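PDB 1J77: HemO from Neisseria meningitidis, which binds heme through an axial histidine and, as a member of the heme oxygenase family, probably catalyses its oxidative ring opening. Local coordinates for residues F123-A128 against H137-L142; K44-Q49 against Q83-L88; A55-Y60 against Y74-D79; G104-G109 against A173-R178. All coordinates share one frame; numbering follows the deposited sequence.

Contact 1 of 4, residues F123-A128 against H137-L142; sequences FLFKHA and HGARHL
The carbonyl oxygen of A139 has two partners: the backbone N of L142 donates to it over 3.1 Å, turning the loop, while CE1 of the F125 ring presses on A139 O from the helix at 3.5 Å. No hydrogen bond crosses between the segments, and the rest is van der Waals contact, mostly of apolar side chains. F125 reaches the loop because its CG stands anti to the backbone N (chi1 -168°), which lays the ring past the L142 side chain, the two running in opposite directions. The ring meets L142 obliquely, CD1 of F125 resting 3.7 Å from CB of L142, and its far CE1 goes on to CB of A139 at 3.9 Å. L142 buries the most surface of the contact, its two methyls lying on L124 and A128. One of them, CD1, sits 3.9 Å from O of L124 and also reaches CB of A128, while the other, CD2, lies 4.1 Å from CB of L124. A methyl-to-methyl touch between CB of A128 and CB of A139 (3.9 Å) completes the row. Polar groups of the loop are held from outside: R149 donates to L142 O and Y42 to G138 O. F36 and F45 also touch L124. A loop that follows a short helix thus folds back and packs against that helix, whose F123 and L124 touch the heme; in this all-helical heme oxygenase fold, helix 122-129 is probably the latter part of the distal helix over the heme.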
loop_
_atom_site.group_PDB
_atom_site.type_symbol
_atom_site.label_atom_id
_atom_site.label_comp_id
_atom_site.label_asym_id
_atom_site.label_seq_id
_atom_site.Cartn_x
_atom_site.Cartn_y
_atom_site.Cartn_z
ATOM N N PHE A 123 -7.215 7.636 -7.844
ATOM C CA PHE A 123 -6.631 8.006 -9.138
ATOM C C PHE A 123 -6.324 6.749 -9.895
ATOM O O PHE A 123 -6.617 6.613 -11.078
ATOM C CB PHE A 123 -5.375 8.849 -8.920
ATOM C CG PHE A 123 -4.658 9.203 -10.163
ATOM C CD1 PHE A 123 -4.966 10.380 -10.836
ATOM C CD2 PHE A 123 -3.650 8.385 -10.643
ATOM C CE1 PHE A 123 -4.290 10.729 -11.999
ATOM C CE2 PHE A 123 -2.988 8.724 -11.804
ATOM C CZ PHE A 123 -3.306 9.903 -12.475
ATOM N N LEU A 124 -5.717 5.768 -9.236
ATOM C CA LEU A 124 -5.392 4.531 -9.900
ATOM C C LEU A 124 -6.658 3.808 -10.367
ATOM O O LEU A 124 -6.651 3.176 -11.423
ATOM C CB LEU A 124 -4.590 3.618 -8.980
ATOM C CG LEU A 124 -3.172 4.062 -8.619
ATOM C CD1 LEU A 124 -2.726 3.166 -7.542
ATOM C CD2 LEU A 124 -2.212 4.004 -9.816
ATOM N N PHE A 125 -7.693 3.829 -9.517
ATOM C CA PHE A 125 -8.964 3.188 -9.880
ATOM C C PHE A 125 -9.528 3.865 -11.127
ATOM O O PHE A 125 -10.030 3.210 -12.061
ATOM C CB PHE A 125 -9.972 3.287 -8.725
ATOM C CG PHE A 125 -11.188 2.421 -8.878
ATOM C CD1 PHE A 125 -11.074 1.073 -9.154
ATOM C CD2 PHE A 125 -12.450 2.965 -8.676
ATOM C CE1 PHE A 125 -12.205 0.285 -9.267
ATOM C CE2 PHE A 125 -13.593 2.159 -8.779
ATOM C CZ PHE A 125 -13.453 0.835 -9.070
ATOM N N LYS A 126 -9.469 5.185 -11.155
ATOM C CA LYS A 126 -9.971 5.903 -12.353
ATOM C C LYS A 126 -9.237 5.452 -13.611
ATOM O O LYS A 126 -9.845 5.209 -14.655
ATOM C CB LYS A 126 -9.880 7.413 -12.202
ATOM C CG LYS A 126 -10.058 8.177 -13.511
ATOM C CD LYS A 126 -9.814 9.636 -13.363
ATOM C CE LYS A 126 -9.970 10.293 -14.738
ATOM N NZ LYS A 126 -10.479 11.668 -14.711
ATOM N N HIS A 127 -7.914 5.307 -13.521
ATOM C CA HIS A 127 -7.175 4.943 -14.724
ATOM C C HIS A 127 -7.283 3.476 -15.135
ATOM O O HIS A 127 -7.184 3.136 -16.314
ATOM C CB HIS A 127 -5.719 5.433 -14.591
ATOM C CG HIS A 127 -5.594 6.872 -14.921
ATOM N ND1 HIS A 127 -5.827 7.885 -14.018
ATOM C CD2 HIS A 127 -5.409 7.472 -16.116
ATOM C CE1 HIS A 127 -5.734 9.050 -14.638
ATOM N NE2 HIS A 127 -5.433 8.822 -15.900
ATOM N N ALA A 128 -7.507 2.602 -14.157
ATOM C CA ALA A 128 -7.762 1.207 -14.429
ATOM C C ALA A 128 -9.080 1.033 -15.221
ATOM O O ALA A 128 -9.161 0.182 -16.115
ATOM C CB ALA A 128 -7.848 0.422 -13.093
ATOM N N HIS A 137 -13.903 -6.759 -11.708
ATOM C CA HIS A 137 -13.034 -7.466 -12.647
ATOM C C HIS A 137 -11.753 -6.672 -12.869
ATOM O O HIS A 137 -11.817 -5.562 -13.378
ATOM C CB HIS A 137 -13.775 -7.614 -13.977
ATOM C CG HIS A 137 -13.004 -8.345 -15.022
ATOM N ND1 HIS A 137 -12.809 -9.709 -14.988
ATOM C CD2 HIS A 137 -12.364 -7.897 -16.129
ATOM C CE1 HIS A 137 -12.086 -10.069 -16.037
ATOM N NE2 HIS A 137 -11.799 -8.990 -16.739
ATOM N N GLY A 138 -10.613 -7.216 -12.445
ATOM C CA GLY A 138 -9.313 -6.561 -12.649
ATOM C C GLY A 138 -8.891 -5.434 -11.728
ATOM O O GLY A 138 -7.694 -5.254 -11.524
ATOM N N ALA A 139 -9.831 -4.705 -11.144
ATOM C CA ALA A 139 -9.502 -3.573 -10.245
ATOM C C ALA A 139 -10.250 -3.625 -8.891
ATOM O O ALA A 139 -10.562 -2.611 -8.267
ATOM C CB ALA A 139 -9.719 -2.229 -10.967
ATOM N N ARG A 140 -10.585 -4.839 -8.482
ATOM C CA ARG A 140 -11.249 -5.075 -7.191
ATOM C C ARG A 140 -10.468 -4.463 -6.022
ATOM O O ARG A 140 -11.057 -3.846 -5.108
ATOM C CB ARG A 140 -11.378 -6.602 -7.035
ATOM C CG ARG A 140 -12.042 -7.406 -8.249
ATOM C CD ARG A 140 -11.752 -8.909 -8.202
ATOM N NE ARG A 140 -12.381 -9.706 -9.248
ATOM C CZ ARG A 140 -13.607 -10.238 -9.194
ATOM N NH1 ARG A 140 -14.391 -10.051 -8.163
ATOM N NH2 ARG A 140 -14.062 -10.975 -10.181
ATOM N N HIS A 141 -9.142 -4.623 -6.052
ATOM C CA HIS A 141 -8.281 -4.125 -4.958
ATOM C C HIS A 141 -8.184 -2.616 -4.848
ATOM O O HIS A 141 -7.833 -2.086 -3.778
ATOM C CB HIS A 141 -6.891 -4.758 -5.015
ATOM C CG HIS A 141 -5.936 -4.074 -5.936
ATOM N ND1 HIS A 141 -5.838 -4.374 -7.274
ATOM C CD2 HIS A 141 -4.990 -3.141 -5.681
ATOM C CE1 HIS A 141 -4.871 -3.636 -7.810
ATOM N NE2 HIS A 141 -4.356 -2.872 -6.866
ATOM N N LEU A 142 -8.610 -1.926 -5.912
ATOM C CA LEU A 142 -8.572 -0.466 -5.974
ATOM C C LEU A 142 -9.904 0.190 -5.726
ATOM O O LEU A 142 -9.984 1.399 -5.546
ATOM C CB LEU A 142 -8.058 -0.014 -7.353
ATOM C CG LEU A 142 -6.618 -0.369 -7.750
ATOM C CD1 LEU A 142 -6.289 -0.051 -9.242
ATOM C CD2 LEU A 142 -5.621 0.308 -6.868
#

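Contact 2 of 4, residues K44-Q49 against Q83-L88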
loop_
_atom_site.group_PDB
_atom_site.type_symbol
_atom_site.label_atom_id
_atom_site.label_comp_id
_atom_site.label_asym_id
_atom_site.label_seq_id
_atom_site.Cartn_x
_atom_site.Cartn_y
_atom_site.Cartn_z
ATOM N N LYS A 44 2.146 -6.452 -14.447
ATOM C CA LYS A 44 3.333 -6.129 -13.652
ATOM C C LYS A 44 2.949 -5.339 -12.408
ATOM O O LYS A 44 3.486 -5.579 -11.304
ATOM C CB LYS A 44 4.307 -5.325 -14.498
ATOM C CG LYS A 44 4.398 -5.818 -15.975
ATOM C CD LYS A 44 5.483 -5.047 -16.733
ATOM C CE LYS A 44 5.789 -5.614 -18.080
ATOM N NZ LYS A 44 7.188 -5.297 -18.413
ATOM N N PHE A 45 2.024 -4.435 -12.566
ATOM C CA PHE A 45 1.529 -3.636 -11.479
ATOM C C PHE A 45 0.822 -4.527 -10.469
ATOM O O PHE A 45 0.993 -4.382 -9.275
ATOM C CB PHE A 45 0.600 -2.546 -11.990
ATOM C CG PHE A 45 0.037 -1.706 -10.935
ATOM C CD1 PHE A 45 0.877 -0.883 -10.227
ATOM C CD2 PHE A 45 -1.319 -1.739 -10.613
ATOM C CE1 PHE A 45 0.396 -0.135 -9.192
ATOM C CE2 PHE A 45 -1.808 -0.959 -9.580
ATOM C CZ PHE A 45 -0.947 -0.136 -8.911
ATOM N N LEU A 46 -0.045 -5.408 -10.958
ATOM C CA LEU A 46 -0.747 -6.302 -10.051
ATOM C C LEU A 46 0.238 -7.191 -9.287
ATOM O O LEU A 46 -0.010 -7.520 -8.098
ATOM C CB LEU A 46 -1.735 -7.162 -10.853
ATOM C CG LEU A 46 -3.031 -6.512 -11.347
ATOM C CD1 LEU A 46 -3.908 -7.564 -12.020
ATOM C CD2 LEU A 46 -3.833 -5.788 -10.346
ATOM N N LYS A 47 1.300 -7.653 -9.930
ATOM C CA LYS A 47 2.329 -8.485 -9.270
ATOM C C LYS A 47 2.983 -7.702 -8.110
ATOM O O LYS A 47 3.094 -8.203 -6.976
ATOM C CB LYS A 47 3.344 -9.090 -10.270
ATOM C CG LYS A 47 2.731 -10.140 -11.126
ATOM C CD LYS A 47 3.654 -10.501 -12.217
ATOM C CE LYS A 47 3.001 -11.562 -13.126
ATOM N NZ LYS A 47 3.984 -12.019 -14.157
ATOM N N LEU A 48 3.359 -6.465 -8.373
ATOM C CA LEU A 48 3.922 -5.586 -7.383
ATOM C C LEU A 48 2.940 -5.397 -6.205
ATOM O O LEU A 48 3.335 -5.562 -5.039
ATOM C CB LEU A 48 4.309 -4.257 -8.032
ATOM C CG LEU A 48 4.287 -3.011 -7.139
ATOM C CD1 LEU A 48 5.412 -3.126 -6.153
ATOM C CD2 LEU A 48 4.393 -1.750 -8.053
ATOM N N GLN A 49 1.678 -5.094 -6.518
ATOM C CA GLN A 49 0.657 -4.923 -5.506
ATOM C C GLN A 49 0.505 -6.223 -4.695
ATOM O O GLN A 49 0.317 -6.175 -3.471
ATOM C CB GLN A 49 -0.694 -4.521 -6.146
ATOM C CG GLN A 49 -0.726 -3.165 -6.841
ATOM C CD GLN A 49 -0.894 -2.043 -5.860
ATOM O OE1 GLN A 49 -1.999 -1.484 -5.703
ATOM N NE2 GLN A 49 0.199 -1.676 -5.188
ATOM N N GLN A 83 -7.418 -11.992 -6.703
ATOM C CA GLN A 83 -8.564 -12.225 -7.594
ATOM C C GLN A 83 -8.408 -11.359 -8.873
ATOM O O GLN A 83 -8.765 -11.764 -9.984
ATOM C CB GLN A 83 -9.870 -11.884 -6.866
ATOM C CG GLN A 83 -11.112 -12.077 -7.724
ATOM C CD GLN A 83 -11.391 -13.517 -8.150
ATOM O OE1 GLN A 83 -11.211 -13.891 -9.318
ATOM N NE2 GLN A 83 -11.883 -14.301 -7.217
ATOM N N ASP A 84 -7.867 -10.154 -8.733
ATOM C CA ASP A 84 -7.636 -9.343 -9.918
ATOM C C ASP A 84 -6.674 -10.045 -10.855
ATOM O O ASP A 84 -6.841 -9.991 -12.083
ATOM C CB ASP A 84 -7.052 -7.983 -9.512
ATOM C CG ASP A 84 -8.086 -7.048 -8.929
ATOM O OD1 ASP A 84 -9.299 -7.198 -9.261
ATOM O OD2 ASP A 84 -7.804 -6.135 -8.114
ATOM N N LEU A 85 -5.635 -10.676 -10.300
ATOM C CA LEU A 85 -4.675 -11.451 -11.078
ATOM C C LEU A 85 -5.409 -12.563 -11.810
ATOM O O LEU A 85 -5.210 -12.750 -13.003
ATOM C CB LEU A 85 -3.516 -12.013 -10.216
ATOM C CG LEU A 85 -2.314 -11.091 -9.882
ATOM C CD1 LEU A 85 -1.497 -11.660 -8.734
ATOM C CD2 LEU A 85 -1.431 -10.898 -11.100
ATOM N N LYS A 86 -6.249 -13.295 -11.079
ATOM C CA LYS A 86 -7.064 -14.386 -11.675
ATOM C C LYS A 86 -7.873 -13.893 -12.875
ATOM O O LYS A 86 -7.877 -14.539 -13.947
ATOM C CB LYS A 86 -7.976 -15.020 -10.621
ATOM C CG LYS A 86 -8.721 -16.262 -11.112
ATOM C CD LYS A 86 -9.479 -16.951 -9.969
ATOM C CE LYS A 86 -10.142 -18.267 -10.419
ATOM N NZ LYS A 86 -11.013 -18.850 -9.339
ATOM N N ASP A 87 -8.560 -12.780 -12.682
ATOM C CA ASP A 87 -9.350 -12.154 -13.723
ATOM C C ASP A 87 -8.494 -11.948 -14.957
ATOM O O ASP A 87 -8.965 -12.129 -16.098
ATOM C CB ASP A 87 -9.895 -10.800 -13.280
ATOM C CG ASP A 87 -10.845 -10.881 -12.135
ATOM O OD1 ASP A 87 -11.436 -11.986 -11.870
ATOM O OD2 ASP A 87 -11.093 -9.865 -11.439
ATOM N N LEU A 88 -7.243 -11.531 -14.748
ATOM C CA LEU A 88 -6.353 -11.247 -15.875
ATOM C C LEU A 88 -5.648 -12.505 -16.411
ATOM O O LEU A 88 -4.759 -12.425 -17.247
ATOM C CB LEU A 88 -5.354 -10.144 -15.513
ATOM C CG LEU A 88 -5.803 -8.678 -15.710
ATOM C CD1 LEU A 88 -5.878 -8.346 -17.159
ATOM C CD2 LEU A 88 -7.133 -8.364 -15.071
#
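Leucine packing carries this contact between two nearly antiparallel helices, whose segment axes approach to 10.1 Å at an angle of 157°. L46 projects toward helix 78-87, and its CB meets CD2 of L85 at 3.8 Å. At its far end L46 CD1 reaches CG of L88, 4.3 Å away, where L88 has just left the helix. Alkyl contact extends this at the flank: CG of K47 comes within 4.2 Å of CD2 of L85.

A second kind of touch sets the L46 methyls against the backbone and CB of D84. CD1 of L46 rests 3.8 Å from the backbone O of D84, and its CD2 approaches CB of D84 at 4.0 Å, the two side chains crossing at about a right angle. L46 can do both because its CG is anti to the carbonyl carbon (chi1 -75°), which leaves the fork spread over the D84 turn.

Hydrogen bonds act only indirectly. D84 OD1 accepts from R140 N and OD2 from H141 ND1, while NE2 of that same ring reaches OE1 of Q49, so one imidazole bridges the two helices. An antiparallel helix pair, spaced widely enough for leucines and tied by a loop histidine, is thus built into the helical heme oxygenase fold.

Contact 3 of 4, residues A55-Y60 against Y74-D79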
loop_
_atom_site.group_PDB
_atom_site.type_symbol
_atom_site.label_atom_id
_atom_site.label_comp_id
_atom_site.label_asym_id
_atom_site.label_seq_id
_atom_site.Cartn_x
_atom_site.Cartn_y
_atom_site.Cartn_z
ATOM N N ALA A 55 2.974 -8.967 2.145
ATOM C CA ALA A 55 3.914 -8.565 3.164
ATOM C C ALA A 55 3.254 -7.957 4.399
ATOM O O ALA A 55 3.902 -7.885 5.450
ATOM C CB ALA A 55 4.936 -7.583 2.588
ATOM N N VAL A 56 2.046 -7.429 4.243
ATOM C CA VAL A 56 1.378 -6.845 5.389
ATOM C C VAL A 56 0.248 -7.686 5.916
ATOM O O VAL A 56 -0.394 -7.314 6.900
ATOM C CB VAL A 56 0.895 -5.400 5.135
ATOM C CG1 VAL A 56 2.057 -4.422 4.890
ATOM C CG2 VAL A 56 -0.174 -5.349 4.030
ATOM N N ASP A 57 0.027 -8.847 5.323
ATOM C CA ASP A 57 -1.088 -9.716 5.649
ATOM C C ASP A 57 -1.141 -10.134 7.111
ATOM O O ASP A 57 -2.196 -10.123 7.693
ATOM C CB ASP A 57 -1.104 -10.942 4.734
ATOM C CG ASP A 57 -2.455 -11.558 4.682
ATOM O OD1 ASP A 57 -2.605 -12.764 5.033
ATOM O OD2 ASP A 57 -3.427 -10.841 4.363
ATOM N N HIS A 58 0.022 -10.474 7.646
ATOM C CA HIS A 58 0.121 -10.928 9.045
ATOM C C HIS A 58 -0.101 -9.757 10.023
ATOM O O HIS A 58 -0.427 -9.968 11.223
ATOM C CB HIS A 58 1.491 -11.573 9.270
ATOM C CG HIS A 58 2.634 -10.601 9.248
ATOM N ND1 HIS A 58 2.985 -9.895 8.108
ATOM C CD2 HIS A 58 3.454 -10.145 10.232
ATOM C CE1 HIS A 58 4.001 -9.091 8.389
ATOM N NE2 HIS A 58 4.289 -9.200 9.675
ATOM N N ILE A 59 0.101 -8.523 9.563
ATOM C CA ILE A 59 -0.130 -7.361 10.410
ATOM C C ILE A 59 -1.636 -7.093 10.500
ATOM O O ILE A 59 -2.145 -6.781 11.569
ATOM C CB ILE A 59 0.636 -6.136 9.869
ATOM C CG1 ILE A 59 2.129 -6.456 9.768
ATOM C CG2 ILE A 59 0.364 -4.886 10.781
ATOM C CD1 ILE A 59 2.967 -5.336 9.165
ATOM N N TYR A 60 -2.351 -7.238 9.392
ATOM C CA TYR A 60 -3.810 -7.048 9.379
ATOM C C TYR A 60 -4.495 -8.073 10.258
ATOM O O TYR A 60 -5.540 -7.789 10.841
ATOM C CB TYR A 60 -4.437 -7.069 7.964
ATOM C CG TYR A 60 -4.360 -5.702 7.248
ATOM C CD1 TYR A 60 -3.401 -5.437 6.274
ATOM C CD2 TYR A 60 -5.276 -4.705 7.520
ATOM C CE1 TYR A 60 -3.330 -4.211 5.643
ATOM C CE2 TYR A 60 -5.220 -3.483 6.905
ATOM C CZ TYR A 60 -4.239 -3.229 5.962
ATOM O OH TYR A 60 -4.221 -1.981 5.350
ATOM N N TYR A 74 -10.294 -7.575 8.320
ATOM C CA TYR A 74 -11.135 -7.515 7.113
ATOM C C TYR A 74 -10.777 -6.401 6.129
ATOM O O TYR A 74 -11.232 -6.398 4.973
ATOM C CB TYR A 74 -12.596 -7.389 7.523
ATOM C CG TYR A 74 -13.030 -8.557 8.329
ATOM C CD1 TYR A 74 -13.718 -8.392 9.514
ATOM C CD2 TYR A 74 -12.716 -9.845 7.916
ATOM C CE1 TYR A 74 -14.106 -9.480 10.257
ATOM C CE2 TYR A 74 -13.097 -10.933 8.650
ATOM C CZ TYR A 74 -13.789 -10.744 9.817
ATOM O OH TYR A 74 -14.162 -11.839 10.542
ATOM N N MET A 75 -9.948 -5.472 6.582
ATOM C CA MET A 75 -9.493 -4.377 5.736
ATOM C C MET A 75 -8.414 -4.804 4.732
ATOM O O MET A 75 -8.114 -4.041 3.811
ATOM C CB MET A 75 -8.982 -3.227 6.596
ATOM C CG MET A 75 -10.073 -2.534 7.411
ATOM S SD MET A 75 -9.346 -1.380 8.567
ATOM C CE MET A 75 -10.799 -1.042 9.708
ATOM N N ALA A 76 -7.860 -6.008 4.883
ATOM C CA ALA A 76 -6.784 -6.469 3.993
ATOM C C ALA A 76 -7.212 -6.636 2.535
ATOM O O ALA A 76 -8.333 -7.058 2.235
ATOM C CB ALA A 76 -6.167 -7.753 4.502
ATOM N N ARG A 77 -6.310 -6.283 1.615
ATOM C CA ARG A 77 -6.619 -6.339 0.185
ATOM C C ARG A 77 -5.897 -7.425 -0.606
ATOM O O ARG A 77 -5.974 -7.507 -1.811
ATOM C CB ARG A 77 -6.232 -5.009 -0.453
ATOM C CG ARG A 77 -6.844 -3.803 0.168
ATOM C CD ARG A 77 -8.279 -3.662 -0.130
ATOM N NE ARG A 77 -8.723 -2.286 0.058
ATOM C CZ ARG A 77 -9.974 -1.938 0.316
ATOM N NH1 ARG A 77 -10.917 -2.865 0.429
ATOM N NH2 ARG A 77 -10.292 -0.660 0.460
ATOM N N TYR A 78 -5.140 -8.269 0.068
ATOM C CA TYR A 78 -4.437 -9.305 -0.636
ATOM C C TYR A 78 -5.343 -10.232 -1.405
ATOM O O TYR A 78 -5.052 -10.582 -2.540
ATOM C CB TYR A 78 -3.582 -10.065 0.387
ATOM C CG TYR A 78 -2.744 -11.210 -0.119
ATOM C CD1 TYR A 78 -1.959 -11.121 -1.247
ATOM C CD2 TYR A 78 -2.704 -12.390 0.612
ATOM C CE1 TYR A 78 -1.223 -12.156 -1.666
ATOM C CE2 TYR A 78 -1.929 -13.450 0.210
ATOM C CZ TYR A 78 -1.202 -13.341 -0.923
ATOM O OH TYR A 78 -0.446 -14.420 -1.308
ATOM N N ASP A 79 -6.450 -10.635 -0.805
ATOM C CA ASP A 79 -7.367 -11.514 -1.509
ATOM C C ASP A 79 -7.877 -10.843 -2.807
ATOM O O ASP A 79 -7.896 -11.470 -3.887
ATOM C CB ASP A 79 -8.554 -11.913 -0.601
ATOM C CG ASP A 79 -8.190 -12.895 0.516
ATOM O OD1 ASP A 79 -7.265 -13.746 0.350
ATOM O OD2 ASP A 79 -8.859 -12.893 1.595
#
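A76 lies over the ring of Y60 in a CH-pi contact, its CA 4.1 Å from the ring centroid and only 10° off the ring normal. CB of A76 lies off toward the CB end of the ring, 3.9 Å from CG of Y60, and A76 N also lies over the face. Beside it CB of M75 comes to CE2 of Y60 at 3.8 Å, the two side chains crossing at about a right angle while the thioether runs off toward H152 and F156.

D57, one turn earlier, touches A76 and Y78, the start of helix 78-87, through its carboxylate. Its CG stands anti to the backbone N (chi1 -159°), which carries the carboxylate there. OD2 stands 4.1 Å from CB of A76 and equally near CB of Y78, with carboxylate and tyrosine ring planes 60° apart; these are van der Waals contacts. The other oxygen, OD1, forms a salt bridge with K61.

Several second-shell groups fix the Y60 ring. V56 CG2 abuts its edge in plane, L111 and A114 of helix 104-119 pack on it, and its OH is hydrogen-bonded to E115. Y60 N bonds to V56 O (3.2 Å), which also accepts from I59 N at 3.0 Å, in a kinked part of the helix. Y78 rests on S50, H53 and K54. The end of helix 39-60 is thus joined to the approach to helix 78-87 in the heme oxygenase fold.

Contact 4 of 4, residues G104-G109 against A173-R178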
loop_
_atom_site.group_PDB
_atom_site.type_symbol
_atom_site.label_atom_id
_atom_site.label_comp_id
_atom_site.label_asym_id
_atom_site.label_seq_id
_atom_site.Cartn_x
_atom_site.Cartn_y
_atom_site.Cartn_z
ATOM N N GLY A 104 5.832 -5.419 15.983
ATOM C CA GLY A 104 5.912 -4.357 16.965
ATOM C C GLY A 104 5.563 -2.976 16.451
ATOM O O GLY A 104 4.633 -2.800 15.649
ATOM N N ASN A 105 6.261 -1.969 16.975
ATOM C CA ASN A 105 5.970 -0.600 16.611
ATOM C C ASN A 105 6.207 -0.354 15.122
ATOM O O ASN A 105 5.415 0.329 14.488
ATOM C CB ASN A 105 6.758 0.365 17.495
ATOM C CG ASN A 105 6.303 0.304 18.974
ATOM O OD1 ASN A 105 5.121 0.221 19.260
ATOM N ND2 ASN A 105 7.261 0.378 19.897
ATOM N N LYS A 106 7.279 -0.914 14.590
ATOM C CA LYS A 106 7.615 -0.727 13.167
ATOM C C LYS A 106 6.468 -1.284 12.328
ATOM O O LYS A 106 6.164 -0.716 11.253
ATOM C CB LYS A 106 8.947 -1.372 12.808
ATOM C CG LYS A 106 10.181 -0.596 13.305
ATOM C CD LYS A 106 11.468 -1.333 13.009
ATOM C CE LYS A 106 12.204 -0.703 11.867
ATOM N NZ LYS A 106 13.523 -1.359 11.555
ATOM N N ALA A 107 5.813 -2.377 12.764
ATOM C CA ALA A 107 4.700 -2.944 11.988
ATOM C C ALA A 107 3.528 -1.984 11.899
ATOM O O ALA A 107 2.779 -2.000 10.942
ATOM C CB ALA A 107 4.259 -4.347 12.533
ATOM N N ILE A 108 3.361 -1.122 12.904
ATOM C CA ILE A 108 2.307 -0.105 12.864
ATOM C C ILE A 108 2.529 0.864 11.687
ATOM O O ILE A 108 1.574 1.247 11.047
ATOM C CB ILE A 108 2.203 0.624 14.226
ATOM C CG1 ILE A 108 1.907 -0.382 15.335
ATOM C CG2 ILE A 108 1.091 1.651 14.154
ATOM C CD1 ILE A 108 2.136 0.176 16.732
ATOM N N GLY A 109 3.777 1.219 11.444
ATOM C CA GLY A 109 4.151 1.988 10.250
ATOM C C GLY A 109 3.816 1.327 8.916
ATOM O O GLY A 109 3.354 2.012 8.001
ATOM N N ALA A 173 7.610 3.486 14.709
ATOM C CA ALA A 173 6.516 3.336 13.729
ATOM C C ALA A 173 6.775 4.159 12.462
ATOM O O ALA A 173 6.543 3.686 11.353
ATOM C CB ALA A 173 5.206 3.722 14.319
ATOM N N ILE A 174 7.197 5.410 12.628
ATOM C CA ILE A 174 7.519 6.228 11.457
ATOM C C ILE A 174 8.669 5.613 10.654
ATOM O O ILE A 174 8.636 5.572 9.401
ATOM C CB ILE A 174 7.888 7.661 11.911
ATOM C CG1 ILE A 174 6.655 8.332 12.426
ATOM C CG2 ILE A 174 8.438 8.450 10.758
ATOM C CD1 ILE A 174 7.018 9.493 13.315
ATOM N N GLN A 175 9.700 5.132 11.318
ATOM C CA GLN A 175 10.747 4.409 10.616
ATOM C C GLN A 175 10.177 3.193 9.860
ATOM O O GLN A 175 10.608 2.953 8.747
ATOM C CB GLN A 175 11.886 3.990 11.540
ATOM C CG GLN A 175 13.016 3.270 10.851
ATOM C CD GLN A 175 13.724 4.125 9.800
ATOM O OE1 GLN A 175 13.733 5.381 9.878
ATOM N NE2 GLN A 175 14.351 3.455 8.845
ATOM N N GLY A 176 9.259 2.444 10.474
ATOM C CA GLY A 176 8.552 1.353 9.817
ATOM C C GLY A 176 7.899 1.831 8.514
ATOM O O GLY A 176 8.025 1.158 7.505
ATOM N N ALA A 177 7.154 2.920 8.561
ATOM C CA ALA A 177 6.498 3.498 7.383
ATOM C C ALA A 177 7.529 3.886 6.302
ATOM O O ALA A 177 7.351 3.544 5.128
ATOM C CB ALA A 177 5.623 4.716 7.784
ATOM N N ARG A 178 8.655 4.456 6.702
ATOM C CA ARG A 178 9.719 4.774 5.731
ATOM C C ARG A 178 10.181 3.464 5.030
ATOM O O ARG A 178 10.366 3.412 3.809
ATOM C CB ARG A 178 10.924 5.488 6.410
ATOM C CG ARG A 178 10.631 6.910 6.879
ATOM C CD ARG A 178 11.783 7.634 7.520
ATOM N NE ARG A 178 11.379 9.019 7.692
ATOM C CZ ARG A 178 11.967 9.888 8.489
ATOM N NH1 ARG A 178 13.013 9.526 9.217
ATOM N NH2 ARG A 178 11.494 11.131 8.549
#
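This is a close helix-helix crossing made largely by backbone, where the start of helix 104-119 meets the first half of helix 167-192. The segment axes come within 6.2 Å at a signed crossing angle of -51°, a separation possible because G109 and G176 turn bare CA atoms to the partner helix. The CA atoms of K106 and G176 are just 4.1 Å apart.

Four CA-H...O contacts take the place of hydrogen bonds, and they run both ways. A173 O receives G109 CA at 3.1 Å. In return N105 O faces A173 CA at 3.3 Å, and K106 O faces G176 CA at 3.5 Å with an angle of 156° at the hydrogen, the straightest of the four. G109 O and A177 CA, also 3.5 Å apart, extend the row. The small methyls of A173 and A177 fit beside these carbonyls, that of A177 against G109 O.

Side chains contribute mainly at the margin. K106 and Q175 lie side by side pointing the same way, CE of the lysine 4.2 Å from CG of the glutamine. A bend at chi3 (105°) turns the lysine end, and NZ of K106 and NE2 of Q175 converge on the carboxylate of E179. Near the start of 104-109, N105 ND2 is bonded to E172.

I108 leans on L163 and L165 of a loop, while helix 11-32 covers helix 167-192 through F11 and L15, which pack on A173 and A177; helix 104-119 runs on to Y112, whose side chain is about 4 Å from that of A177.

Contacts 1 and 2 share one network: the loop 137-142 of contact 1 is fastened to helix 78-87 of contact 2, where R140 also forms a salt bridge with D87 whose modelled length is doubtful. Contacts 2 and 3 join the same helices, 39-60 and 78-87, at points with centres 15 Å apart. Contact 3 meets contact 4 where I59 CD1 touches A107 CB at 3.7 Å. Contacts 1 and 4 lie on opposite sides of the chain's centre, 27 Å between centres. The side chains of L124, A177, Y60 and L46 are about 4, 7, 9 and 12 Å from the heme.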